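Local atomic coordinates of isoaspartyl dipeptidase (Fervidobacterium islandicum, PDB entry 7CDH), a protein that probably hydrolyses isoaspartyl (beta-aspartyl) dipeptides as a zinc-dependent peptidase of the amidohydrolase family, consistent with a role in protein repair. Residues A[3-8]-A[46-51]; A[143-148]-A[186-191]; A[220-225]-A[243-248]. One frame throughout, in Å; residues are numbered along the deposited sequence.

Contact 1: residues A[3-8]-A[46-51]; sequences KIIKNA and YDANGL
Ile5 and Tyr46 form a parallel bridge with their CA atoms 4.8 Å apart, and Lys6 pairs with Asp47 one step on. Three backbone bonds run between the two strands: Tyr46 N to Ile4 O, Lys6 N to Tyr46 O, nearly straight at 176°, and Ala48 N to Lys6 O at 2.8 Å. This is the edge of the small mixed sheet in which strand 2-6 lies between 19-23 and 43-47, outside the metal-binding barrel of this amidohydrolase. Past the bridges Asn7 reaches across. Its CB rests 3.7 Å from Asn49 CB; CG stands beside the backbone N (chi1 -63°), which turns the amide toward Asp47; at the tip, ND2 donates to Asp47 OD1 over 3.1 Å. The bond lies close to the amide plane but meets OD1 from above the carboxylate, the two planes being 63° apart. Asn49 N uses the anti lone pair of the same OD1, closing an Asx turn, so two donors grip one oxygen. With an alanine here the amide would be gone, and Asp47 OD1 would probably keep the Asx-turn bond alone. Farther along, Ala48 CB sits 3.6 Å from Ile5 CG2 and 3.7 Å from Ala8 CB.

Contact 2: residues A[143-148]-A[186-191]; sequences RDIVLI and SGKAGI
Val146 and Ser186 bring the two backbones to their nearest approach, 5.0 Å between CA atoms, where the end of helix 141-147 passes the turn that follows helix 169-186; Gly187 leaves helical geometry there with positive phi. Lys188 carries the polar part. Its chain, bent at chi3 (-140°), delivers NZ to one carbonyl in the last turn and one just past the helix. Ile145 O is met at 2.7 Å, in the carbonyl plane and on a lone pair, whereas Ile148 O, at 2.8 Å, is approached from above its plane, 40° out. Asp149 O and Val151 O also accept from NZ; with three N-H for four oxygens, at least one hydrogen must be shared, and the partial negative charge of the helix C-terminus would probably favour the ammonium. Ile145 slides past Lys188 in the opposite direction: with CG1 trans to the backbone N (chi1 -169°), CD1 extends to 3.9 Å from Gly190 CA, and CG1 lies 3.9 Å from NZ. Ser186 packs its CB 3.9 Å from Val146 CA, while its OG turns back to Gly182 O in its own helix. Phe73 of a third subunit packs against Val146 and Ser186. Such a lysine is consistent with side-chain capping of a helix C-terminus; here it joins that end of helix 141-147 to the loop before strand 191-196 in the TIM-barrel domain.

Contact 3: residues A[220-225]-A[243-248]; sequences LYPTHM and GTIDLT. With ZN (zinc ion), chain K.
His224, just past strand 220-223, binds zinc through NE2 and donates from ND1 to Thr248 OG1 (2.8 Å) on the adjacent strand 245-248 of the TIM-barrel domain, the two strands joined by a right-handed beta-alpha-beta crossover through helix 229-240. The strands run parallel, their axes 18° apart. Few backbone bonds link them directly: Asp246 N donates to Pro222 O, and Asp246 O accepts from Met225 N over 3.2 Å. At the other end, where Leu220 and Gly243 are farther apart, a water bridges instead, donating to Leu220 O and accepting from Thr244 N. The carboxylate of Asp246, with CG trans to its backbone N (chi1 -175°), lies alongside Thr223, whose OG1 donates to OD2 over 2.6 Å from the anti side, 20° out of plane. Asp246 has further partners in Ser283 OG, at OD2, and Thr281 OG1, at OD1; Tyr221 OH also bonds to that threonine. A second water donates to Thr223 OG1 and also bonds to Thr248 OG1. By accepting from ND1, Thr248 OG1 is a second-shell partner of the zinc ligand and probably helps set the rotation of the imidazole. Glu156 and His195 complete this zinc's protein ligands, and His224 NE2 approaches the metal at 2.3 Å.

The three contacts follow one another along the chain without interleaving, and they divide between two regions of the fold. Contact 1 belongs to the small sheet built by the N-terminal strands; its centre is 38 Å from that of contact 2 and 35 Å from that of contact 3, on the opposite side of the chain's centre from the latter. Contacts 2 and 3 share the barrel domain, with centres 21 Å apart, and they touch where Ile191 CG2 meets Tyr221 CB at 3.6 Å. Strand 191-196, which begins at the end of contact 2, runs beside strand 220-223 and carries His195, a fellow ligand of the zinc bound by His224 in contact 3.

Contact 1: residues A[3-8]-A[46-51]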
ATOM      1  N   LYS A   3     -42.530   4.681 -34.044  1.00 47.60           N
ATOM      2  CA  LYS A   3     -43.888   4.569 -33.463  1.00 44.97           C
ATOM      3  C   LYS A   3     -44.498   5.955 -33.419  1.00 47.66           C
ATOM      4  O   LYS A   3     -43.724   6.950 -33.458  1.00 51.31           O
ATOM      5  CB  LYS A   3     -43.876   3.995 -32.048  1.00 51.35           C
ATOM      6  CG  LYS A   3     -43.057   2.730 -31.870  1.00 56.55           C
ATOM      7  CD  LYS A   3     -43.246   2.091 -30.506  1.00 60.37           C
ATOM      8  CE  LYS A   3     -42.371   0.870 -30.271  1.00 57.13           C
ATOM      9  NZ  LYS A   3     -41.050   1.015 -30.913  1.00 58.48           N
ATOM     10  N   ILE A   4     -45.830   5.996 -33.335  1.00 50.25           N
ATOM     11  CA  ILE A   4     -46.641   7.244 -33.267  1.00 53.02           C
ATOM     12  C   ILE A   4     -47.698   7.036 -32.205  1.00 47.43           C
ATOM     13  O   ILE A   4     -48.471   6.068 -32.365  1.00 48.48           O
ATOM     14  CB  ILE A   4     -47.349   7.581 -34.597  1.00 63.10           C
ATOM     15  CG1 ILE A   4     -46.373   7.814 -35.748  1.00 64.74           C
ATOM     16  CG2 ILE A   4     -48.277   8.772 -34.410  1.00 67.04           C
ATOM     17  CD1 ILE A   4     -46.136   6.582 -36.566  1.00 66.68           C
ATOM     18  N   ILE A   5     -47.794   7.967 -31.256  1.00 43.84           N
ATOM     19  CA  ILE A   5     -48.937   8.023 -30.292  1.00 50.31           C
ATOM     20  C   ILE A   5     -49.918   9.103 -30.780  1.00 53.29           C
ATOM     21  O   ILE A   5     -49.494  10.274 -31.026  1.00 43.83           O
ATOM     22  CB  ILE A   5     -48.448   8.245 -28.844  1.00 50.50           C
ATOM     23  CG1 ILE A   5     -47.613   7.064 -28.349  1.00 51.77           C
ATOM     24  CG2 ILE A   5     -49.606   8.521 -27.898  1.00 48.96           C
ATOM     25  CD1 ILE A   5     -46.696   7.424 -27.219  1.00 52.64           C
ATOM     26  N   LYS A   6     -51.170   8.688 -30.985  1.00 57.02           N
ATOM     27  CA  LYS A   6     -52.249   9.535 -31.551  1.00 57.32           C
ATOM     28  C   LYS A   6     -53.254   9.820 -30.441  1.00 51.49           C
ATOM     29  O   LYS A   6     -53.473   8.919 -29.614  1.00 55.40           O
ATOM     30  CB  LYS A   6     -52.920   8.845 -32.745  1.00 66.55           C
ATOM     31  CG  LYS A   6     -52.109   8.887 -34.033  1.00 78.07           C
ATOM     32  CD  LYS A   6     -52.862   8.450 -35.283  1.00 87.58           C
ATOM     33  CE  LYS A   6     -52.193   8.911 -36.565  1.00 93.28           C
ATOM     34  NZ  LYS A   6     -52.704  10.233 -37.003  1.00 99.95           N
ATOM     35  N   ASN A   7     -53.823  11.030 -30.434  1.00 50.26           N
ATOM     36  CA  ASN A   7     -55.114  11.356 -29.761  1.00 49.69           C
ATOM     37  C   ASN A   7     -54.937  11.577 -28.265  1.00 47.77           C
ATOM     38  O   ASN A   7     -55.961  11.521 -27.569  1.00 52.54           O
ATOM     39  CB  ASN A   7     -56.179  10.256 -29.905  1.00 47.85           C
ATOM     40  CG  ASN A   7     -56.598  10.012 -31.340  1.00 49.38           C
ATOM     41  OD1 ASN A   7     -56.416  10.893 -32.181  1.00 44.41           O
ATOM     42  ND2 ASN A   7     -57.174   8.840 -31.609  1.00 46.17           N
ATOM     43  N   ALA A   8     -53.718  11.788 -27.773  1.00 48.80           N
ATOM     44  CA  ALA A   8     -53.502  12.100 -26.345  1.00 50.17           C
ATOM     45  C   ALA A   8     -53.445  13.615 -26.153  1.00 48.15           C
ATOM     46  O   ALA A   8     -53.055  14.364 -27.091  1.00 48.94           O
ATOM     47  CB  ALA A   8     -52.264  11.422 -25.828  1.00 49.66           C
ATOM     48  N   TYR A  46     -50.246   3.868 -31.732  1.00 46.11           N
ATOM     49  CA  TYR A  46     -50.951   3.634 -30.445  1.00 49.04           C
ATOM     50  C   TYR A  46     -52.024   4.718 -30.270  1.00 57.26           C
ATOM     51  O   TYR A  46     -51.731   5.944 -30.362  1.00 54.64           O
ATOM     52  CB  TYR A  46     -49.938   3.544 -29.302  1.00 48.31           C
ATOM     53  CG  TYR A  46     -50.529   3.294 -27.939  1.00 43.91           C
ATOM     54  CD1 TYR A  46     -50.859   2.021 -27.521  1.00 46.40           C
ATOM     55  CD2 TYR A  46     -50.711   4.328 -27.042  1.00 43.46           C
ATOM     56  CE1 TYR A  46     -51.397   1.783 -26.263  1.00 46.43           C
ATOM     57  CE2 TYR A  46     -51.242   4.108 -25.781  1.00 44.04           C
ATOM     58  CZ  TYR A  46     -51.591   2.829 -25.383  1.00 47.58           C
ATOM     59  OH  TYR A  46     -52.119   2.624 -24.132  1.00 50.78           O
ATOM     60  N   ASP A  47     -53.262   4.249 -30.099  1.00 64.23           N
ATOM     61  CA  ASP A  47     -54.472   5.079 -29.900  1.00 61.44           C
ATOM     62  C   ASP A  47     -54.541   5.424 -28.424  1.00 53.94           C
ATOM     63  O   ASP A  47     -55.034   4.595 -27.618  1.00 49.44           O
ATOM     64  CB  ASP A  47     -55.757   4.360 -30.327  1.00 69.73           C
ATOM     65  CG  ASP A  47     -56.920   5.304 -30.614  1.00 69.98           C
ATOM     66  OD1 ASP A  47     -57.059   6.312 -29.886  1.00 57.06           O
ATOM     67  OD2 ASP A  47     -57.666   5.032 -31.588  1.00 77.94           O
ATOM     68  N   ALA A  48     -54.111   6.627 -28.088  1.00 50.27           N
ATOM     69  CA  ALA A  48     -54.068   7.079 -26.686  1.00 51.31           C
ATOM     70  C   ALA A  48     -55.263   7.980 -26.395  1.00 52.19           C
ATOM     71  O   ALA A  48     -55.142   8.796 -25.486  1.00 51.81           O
ATOM     72  CB  ALA A  48     -52.758   7.774 -26.431  1.00 56.01           C
ATOM     73  N   ASN A  49     -56.388   7.815 -27.096  1.00 58.28           N
ATOM     74  CA  ASN A  49     -57.610   8.621 -26.828  1.00 56.71           C
ATOM     75  C   ASN A  49     -58.101   8.264 -25.421  1.00 52.05           C
ATOM     76  O   ASN A  49     -58.101   7.061 -25.071  1.00 57.27           O
ATOM     77  CB  ASN A  49     -58.692   8.448 -27.901  1.00 66.25           C
ATOM     78  CG  ASN A  49     -59.989   9.117 -27.497  1.00 64.90           C
ATOM     79  OD1 ASN A  49     -60.076  10.350 -27.414  1.00 57.48           O
ATOM     80  ND2 ASN A  49     -60.966   8.301 -27.137  1.00 60.57           N
ATOM     81  N   GLY A  50     -58.450   9.276 -24.624  1.00 48.33           N
ATOM     82  CA  GLY A  50     -58.769   9.117 -23.190  1.00 46.70           C
ATOM     83  C   GLY A  50     -57.554   9.265 -22.278  1.00 50.66           C
ATOM     84  O   GLY A  50     -57.770   9.345 -21.054  1.00 50.29           O
ATOM     85  N   LEU A  51     -56.325   9.320 -22.822  1.00 49.29           N
ATOM     86  CA  LEU A  51     -55.066   9.355 -22.033  1.00 47.66           C
ATOM     87  C   LEU A  51     -54.366  10.718 -22.167  1.00 46.28           C
ATOM     88  O   LEU A  51     -54.441  11.348 -23.235  1.00 46.34           O
ATOM     89  CB  LEU A  51     -54.132   8.217 -22.470  1.00 46.66           C
ATOM     90  CG  LEU A  51     -54.750   6.818 -22.556  1.00 46.65           C
ATOM     91  CD1 LEU A  51     -53.710   5.793 -22.976  1.00 44.79           C
ATOM     92  CD2 LEU A  51     -55.414   6.391 -21.253  1.00 45.95           C
TER

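Contact 2: residues A[143-148]-A[186-191]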
ATOM      1  N   ARG A 143     -11.622  10.525  -9.834  1.00 30.56           N
ATOM      2  CA  ARG A 143     -11.374   9.454 -10.825  1.00 31.19           C
ATOM      3  C   ARG A 143     -12.665   8.681 -11.106  1.00 26.64           C
ATOM      4  O   ARG A 143     -12.851   8.328 -12.267  1.00 25.33           O
ATOM      5  CB  ARG A 143     -10.307   8.464 -10.376  1.00 34.07           C
ATOM      6  CG  ARG A 143      -8.911   9.038 -10.407  1.00 42.02           C
ATOM      7  CD  ARG A 143      -7.962   8.032  -9.768  1.00 46.71           C
ATOM      8  NE  ARG A 143      -7.874   6.921 -10.678  1.00 42.06           N
ATOM      9  CZ  ARG A 143      -7.079   6.929 -11.733  1.00 47.36           C
ATOM     10  NH1 ARG A 143      -6.334   8.011 -11.955  1.00 39.12           N
ATOM     11  NH2 ARG A 143      -7.068   5.877 -12.559  1.00 42.80           N
ATOM     12  N   ASP A 144     -13.515   8.458 -10.098  1.00 25.44           N
ATOM     13  CA  ASP A 144     -14.799   7.726 -10.256  1.00 26.55           C
ATOM     14  C   ASP A 144     -15.669   8.422 -11.305  1.00 26.29           C
ATOM     15  O   ASP A 144     -16.093   7.767 -12.273  1.00 25.63           O
ATOM     16  CB  ASP A 144     -15.529   7.566  -8.937  1.00 27.13           C
ATOM     17  CG  ASP A 144     -14.926   6.562  -7.976  1.00 30.92           C
ATOM     18  OD1 ASP A 144     -13.869   5.967  -8.315  1.00 30.62           O
ATOM     19  OD2 ASP A 144     -15.547   6.370  -6.875  1.00 32.96           O
ATOM     20  N   ILE A 145     -15.869   9.723 -11.166  1.00 27.56           N
ATOM     21  CA  ILE A 145     -16.772  10.479 -12.074  1.00 27.21           C
ATOM     22  C   ILE A 145     -16.096  10.640 -13.436  1.00 26.61           C
ATOM     23  O   ILE A 145     -16.776  10.642 -14.416  1.00 28.32           O
ATOM     24  CB  ILE A 145     -17.215  11.803 -11.434  1.00 28.06           C
ATOM     25  CG1 ILE A 145     -18.347  12.447 -12.243  1.00 30.65           C
ATOM     26  CG2 ILE A 145     -16.027  12.728 -11.229  1.00 28.67           C
ATOM     27  CD1 ILE A 145     -19.089  13.572 -11.515  1.00 31.67           C
ATOM     28  N   VAL A 146     -14.780  10.683 -13.537  1.00 29.44           N
ATOM     29  CA  VAL A 146     -14.148  10.856 -14.877  1.00 27.64           C
ATOM     30  C   VAL A 146     -14.225   9.504 -15.604  1.00 29.31           C
ATOM     31  O   VAL A 146     -14.711   9.503 -16.740  1.00 34.19           O
ATOM     32  CB  VAL A 146     -12.742  11.480 -14.757  1.00 27.29           C
ATOM     33  CG1 VAL A 146     -11.955  11.497 -16.058  1.00 29.83           C
ATOM     34  CG2 VAL A 146     -12.821  12.889 -14.219  1.00 28.18           C
ATOM     35  N   LEU A 147     -13.956   8.382 -14.929  1.00 28.45           N
ATOM     36  CA  LEU A 147     -13.717   7.075 -15.610  1.00 30.79           C
ATOM     37  C   LEU A 147     -14.992   6.236 -15.797  1.00 30.48           C
ATOM     38  O   LEU A 147     -14.993   5.369 -16.681  1.00 36.96           O
ATOM     39  CB  LEU A 147     -12.688   6.263 -14.819  1.00 30.17           C
ATOM     40  CG  LEU A 147     -11.275   6.836 -14.772  1.00 32.26           C
ATOM     41  CD1 LEU A 147     -10.349   5.818 -14.122  1.00 35.86           C
ATOM     42  CD2 LEU A 147     -10.763   7.207 -16.154  1.00 31.71           C
ATOM     43  N   ILE A 148     -16.002   6.392 -14.957  1.00 31.04           N
ATOM     44  CA  ILE A 148     -17.243   5.555 -14.943  1.00 30.03           C
ATOM     45  C   ILE A 148     -18.449   6.360 -15.451  1.00 30.27           C
ATOM     46  O   ILE A 148     -18.941   7.231 -14.728  1.00 28.75           O
ATOM     47  CB  ILE A 148     -17.457   5.066 -13.509  1.00 30.33           C
ATOM     48  CG1 ILE A 148     -16.247   4.273 -13.026  1.00 35.20           C
ATOM     49  CG2 ILE A 148     -18.728   4.268 -13.411  1.00 32.14           C
ATOM     50  CD1 ILE A 148     -16.211   4.136 -11.546  1.00 41.68           C
ATOM     51  N   SER A 186     -15.339  15.644 -17.228  1.00 28.85           N
ATOM     52  CA  SER A 186     -16.124  14.507 -17.752  1.00 31.81           C
ATOM     53  C   SER A 186     -17.396  15.004 -18.471  1.00 34.89           C
ATOM     54  O   SER A 186     -18.131  14.182 -19.062  1.00 36.64           O
ATOM     55  CB  SER A 186     -16.436  13.555 -16.616  1.00 29.57           C
ATOM     56  OG  SER A 186     -17.404  14.098 -15.743  1.00 24.56           O
ATOM     57  N   GLY A 187     -17.670  16.299 -18.426  1.00 36.21           N
ATOM     58  CA  GLY A 187     -18.868  16.866 -19.056  1.00 35.28           C
ATOM     59  C   GLY A 187     -20.132  16.451 -18.333  1.00 34.98           C
ATOM     60  O   GLY A 187     -21.177  16.535 -18.933  1.00 37.77           O
ATOM     61  N   LYS A 188     -20.048  16.060 -17.066  1.00 38.31           N
ATOM     62  CA  LYS A 188     -21.223  15.727 -16.213  1.00 36.33           C
ATOM     63  C   LYS A 188     -21.487  16.830 -15.176  1.00 35.32           C
ATOM     64  O   LYS A 188     -20.623  17.678 -14.980  1.00 42.59           O
ATOM     65  CB  LYS A 188     -20.932  14.399 -15.528  1.00 34.36           C
ATOM     66  CG  LYS A 188     -20.673  13.265 -16.491  1.00 36.70           C
ATOM     67  CD  LYS A 188     -20.628  11.960 -15.766  1.00 41.57           C
ATOM     68  CE  LYS A 188     -19.566  11.003 -16.246  1.00 39.96           C
ATOM     69  NZ  LYS A 188     -19.327  10.007 -15.188  1.00 41.08           N
ATOM     70  N   ALA A 189     -22.614  16.783 -14.476  1.00 39.07           N
ATOM     71  CA  ALA A 189     -23.071  17.862 -13.560  1.00 44.86           C
ATOM     72  C   ALA A 189     -22.194  17.945 -12.302  1.00 40.42           C
ATOM     73  O   ALA A 189     -21.981  19.048 -11.830  1.00 44.61           O
ATOM     74  CB  ALA A 189     -24.521  17.660 -13.184  1.00 45.65           C
ATOM     75  N   GLY A 190     -21.784  16.815 -11.738  1.00 34.64           N
ATOM     76  CA  GLY A 190     -20.983  16.774 -10.509  1.00 36.10           C
ATOM     77  C   GLY A 190     -21.797  17.152  -9.291  1.00 36.19           C
ATOM     78  O   GLY A 190     -21.514  18.189  -8.712  1.00 45.46           O
ATOM     79  N   ILE A 191     -22.769  16.332  -8.911  1.00 32.18           N
ATOM     80  CA  ILE A 191     -23.709  16.651  -7.804  1.00 33.52           C
ATOM     81  C   ILE A 191     -23.123  16.100  -6.502  1.00 33.10           C
ATOM     82  O   ILE A 191     -22.547  15.015  -6.518  1.00 37.48           O
ATOM     83  CB  ILE A 191     -25.102  16.070  -8.114  1.00 36.67           C
ATOM     84  CG1 ILE A 191     -25.681  16.652  -9.409  1.00 39.44           C
ATOM     85  CG2 ILE A 191     -26.043  16.251  -6.936  1.00 35.66           C
ATOM     86  CD1 ILE A 191     -25.515  18.164  -9.548  1.00 38.09           C
TER

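Contact 3: residues A[220-225]-A[243-248]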
ATOM      1  N   LEU A 220     -24.864  21.521  -5.121  1.00 40.41           N
ATOM      2  CA  LEU A 220     -25.226  21.194  -3.720  1.00 35.50           C
ATOM      3  C   LEU A 220     -26.711  20.889  -3.688  1.00 35.59           C
ATOM      4  O   LEU A 220     -27.502  21.776  -3.923  1.00 37.71           O
ATOM      5  CB  LEU A 220     -24.890  22.349  -2.785  1.00 35.77           C
ATOM      6  CG  LEU A 220     -23.492  22.951  -2.913  1.00 39.71           C
ATOM      7  CD1 LEU A 220     -23.342  24.128  -1.953  1.00 41.18           C
ATOM      8  CD2 LEU A 220     -22.385  21.915  -2.687  1.00 38.72           C
ATOM      9  N   TYR A 221     -27.045  19.652  -3.383  1.00 33.18           N
ATOM     10  CA  TYR A 221     -28.376  19.084  -3.605  1.00 31.71           C
ATOM     11  C   TYR A 221     -28.752  18.367  -2.333  1.00 30.14           C
ATOM     12  O   TYR A 221     -28.549  17.173  -2.238  1.00 28.24           O
ATOM     13  CB  TYR A 221     -28.278  18.132  -4.785  1.00 31.82           C
ATOM     14  CG  TYR A 221     -29.583  17.559  -5.256  1.00 34.08           C
ATOM     15  CD1 TYR A 221     -30.691  18.362  -5.486  1.00 37.37           C
ATOM     16  CD2 TYR A 221     -29.686  16.215  -5.546  1.00 34.07           C
ATOM     17  CE1 TYR A 221     -31.879  17.834  -5.972  1.00 40.63           C
ATOM     18  CE2 TYR A 221     -30.865  15.670  -6.022  1.00 38.02           C
ATOM     19  CZ  TYR A 221     -31.966  16.476  -6.234  1.00 39.36           C
ATOM     20  OH  TYR A 221     -33.097  15.910  -6.740  1.00 38.17           O
ATOM     21  N   PRO A 222     -29.230  19.083  -1.300  1.00 32.80           N
ATOM     22  CA  PRO A 222     -29.670  18.440  -0.062  1.00 32.58           C
ATOM     23  C   PRO A 222     -31.008  17.713  -0.240  1.00 33.38           C
ATOM     24  O   PRO A 222     -31.786  18.213  -0.975  1.00 34.60           O
ATOM     25  CB  PRO A 222     -29.825  19.620   0.891  1.00 31.54           C
ATOM     26  CG  PRO A 222     -30.232  20.760  -0.011  1.00 32.54           C
ATOM     27  CD  PRO A 222     -29.386  20.544  -1.256  1.00 33.76           C
ATOM     28  N   THR A 223     -31.249  16.603   0.462  1.00 32.85           N
ATOM     29  CA  THR A 223     -32.553  15.887   0.452  1.00 34.16           C
ATOM     30  C   THR A 223     -33.114  15.852   1.883  1.00 31.67           C
ATOM     31  O   THR A 223     -32.442  16.373   2.788  1.00 29.57           O
ATOM     32  CB  THR A 223     -32.429  14.517  -0.240  1.00 36.26           C
ATOM     33  OG1 THR A 223     -33.742  13.950  -0.331  1.00 37.38           O
ATOM     34  CG2 THR A 223     -31.500  13.562   0.476  1.00 36.51           C
ATOM     35  N   HIS A 224     -34.304  15.266   2.066  1.00 30.76           N
ATOM     36  CA  HIS A 224     -35.066  15.239   3.343  1.00 36.98           C
ATOM     37  C   HIS A 224     -35.364  16.663   3.795  1.00 34.08           C
ATOM     38  O   HIS A 224     -35.445  16.904   4.963  1.00 35.45           O
ATOM     39  CB  HIS A 224     -34.322  14.461   4.440  1.00 40.51           C
ATOM     40  CG  HIS A 224     -33.860  13.153   3.916  1.00 44.88           C
ATOM     41  ND1 HIS A 224     -34.720  12.308   3.252  1.00 44.72           N
ATOM     42  CD2 HIS A 224     -32.637  12.598   3.855  1.00 43.88           C
ATOM     43  CE1 HIS A 224     -34.051  11.274   2.803  1.00 41.24           C
ATOM     44  NE2 HIS A 224     -32.780  11.429   3.165  1.00 49.70           N
ATOM     45  N   MET A 225     -35.505  17.574   2.862  1.00 38.33           N
ATOM     46  CA  MET A 225     -35.662  19.014   3.162  1.00 38.57           C
ATOM     47  C   MET A 225     -37.110  19.364   3.550  1.00 35.70           C
ATOM     48  O   MET A 225     -37.285  20.475   3.974  1.00 37.13           O
ATOM     49  CB  MET A 225     -35.178  19.819   1.962  1.00 34.04           C
ATOM     50  CG  MET A 225     -33.670  19.719   1.851  1.00 35.91           C
ATOM     51  SD  MET A 225     -32.793  20.260   3.342  1.00 34.80           S
ATOM     52  CE  MET A 225     -33.157  22.015   3.314  1.00 39.92           C
ATOM     53  N   GLY A 243     -30.405  27.629  -5.378  1.00 36.41           N
ATOM     54  CA  GLY A 243     -30.258  26.200  -5.071  1.00 36.82           C
ATOM     55  C   GLY A 243     -31.464  25.383  -5.461  1.00 33.39           C
ATOM     56  O   GLY A 243     -32.518  25.969  -5.582  1.00 34.85           O
ATOM     57  N   THR A 244     -31.279  24.073  -5.678  1.00 34.40           N
ATOM     58  CA  THR A 244     -32.365  23.067  -5.752  1.00 32.93           C
ATOM     59  C   THR A 244     -32.302  22.196  -4.502  1.00 32.36           C
ATOM     60  O   THR A 244     -31.207  21.905  -4.073  1.00 37.40           O
ATOM     61  CB  THR A 244     -32.324  22.250  -7.039  1.00 33.69           C
ATOM     62  OG1 THR A 244     -32.265  23.232  -8.070  1.00 33.13           O
ATOM     63  CG2 THR A 244     -33.530  21.355  -7.212  1.00 35.05           C
ATOM     64  N   ILE A 245     -33.456  21.909  -3.912  1.00 29.61           N
ATOM     65  CA  ILE A 245     -33.637  21.047  -2.723  1.00 33.17           C
ATOM     66  C   ILE A 245     -34.498  19.860  -3.162  1.00 33.47           C
ATOM     67  O   ILE A 245     -35.234  20.015  -4.134  1.00 34.09           O
ATOM     68  CB  ILE A 245     -34.243  21.847  -1.551  1.00 34.10           C
ATOM     69  CG1 ILE A 245     -35.694  22.269  -1.807  1.00 38.22           C
ATOM     70  CG2 ILE A 245     -33.364  23.046  -1.261  1.00 36.48           C
ATOM     71  CD1 ILE A 245     -36.349  23.011  -0.663  1.00 35.49           C
ATOM     72  N   ASP A 246     -34.364  18.724  -2.462  1.00 33.94           N
ATOM     73  CA  ASP A 246     -35.117  17.469  -2.685  1.00 32.30           C
ATOM     74  C   ASP A 246     -35.934  17.202  -1.434  1.00 30.03           C
ATOM     75  O   ASP A 246     -35.441  17.424  -0.339  1.00 30.73           O
ATOM     76  CB  ASP A 246     -34.213  16.280  -3.018  1.00 36.93           C
ATOM     77  CG  ASP A 246     -34.991  15.013  -3.368  1.00 41.09           C
ATOM     78  OD1 ASP A 246     -35.832  15.079  -4.274  1.00 44.65           O
ATOM     79  OD2 ASP A 246     -34.767  13.967  -2.727  1.00 43.20           O
ATOM     80  N   LEU A 247     -37.178  16.814  -1.629  1.00 32.09           N
ATOM     81  CA  LEU A 247     -38.157  16.507  -0.567  1.00 34.76           C
ATOM     82  C   LEU A 247     -38.483  15.023  -0.707  1.00 33.51           C
ATOM     83  O   LEU A 247     -38.660  14.529  -1.855  1.00 31.23           O
ATOM     84  CB  LEU A 247     -39.421  17.353  -0.782  1.00 37.80           C
ATOM     85  CG  LEU A 247     -39.215  18.847  -1.028  1.00 38.83           C
ATOM     86  CD1 LEU A 247     -40.546  19.549  -1.318  1.00 42.50           C
ATOM     87  CD2 LEU A 247     -38.520  19.508   0.152  1.00 37.29           C
ATOM     88  N   THR A 248     -38.554  14.309   0.396  1.00 32.06           N
ATOM     89  CA  THR A 248     -38.877  12.873   0.309  1.00 34.44           C
ATOM     90  C   THR A 248     -40.373  12.784   0.020  1.00 31.52           C
ATOM     91  O   THR A 248     -41.182  13.286   0.827  1.00 31.30           O
ATOM     92  CB  THR A 248     -38.429  12.113   1.558  1.00 38.08           C
ATOM     93  OG1 THR A 248     -37.040  12.391   1.741  1.00 39.93           O
ATOM     94  CG2 THR A 248     -38.673  10.636   1.402  1.00 39.30           C
TER
HETATM   95 ZN    ZN K 410     -31.101   9.825   3.344  1.00 50.84          ZN
HETATM   96  O   HOH W   1     -28.470  23.548  -5.680  1.00 35.12           O
HETATM   97  O   HOH W   2     -35.671  11.542  -0.322  1.00 49.96           O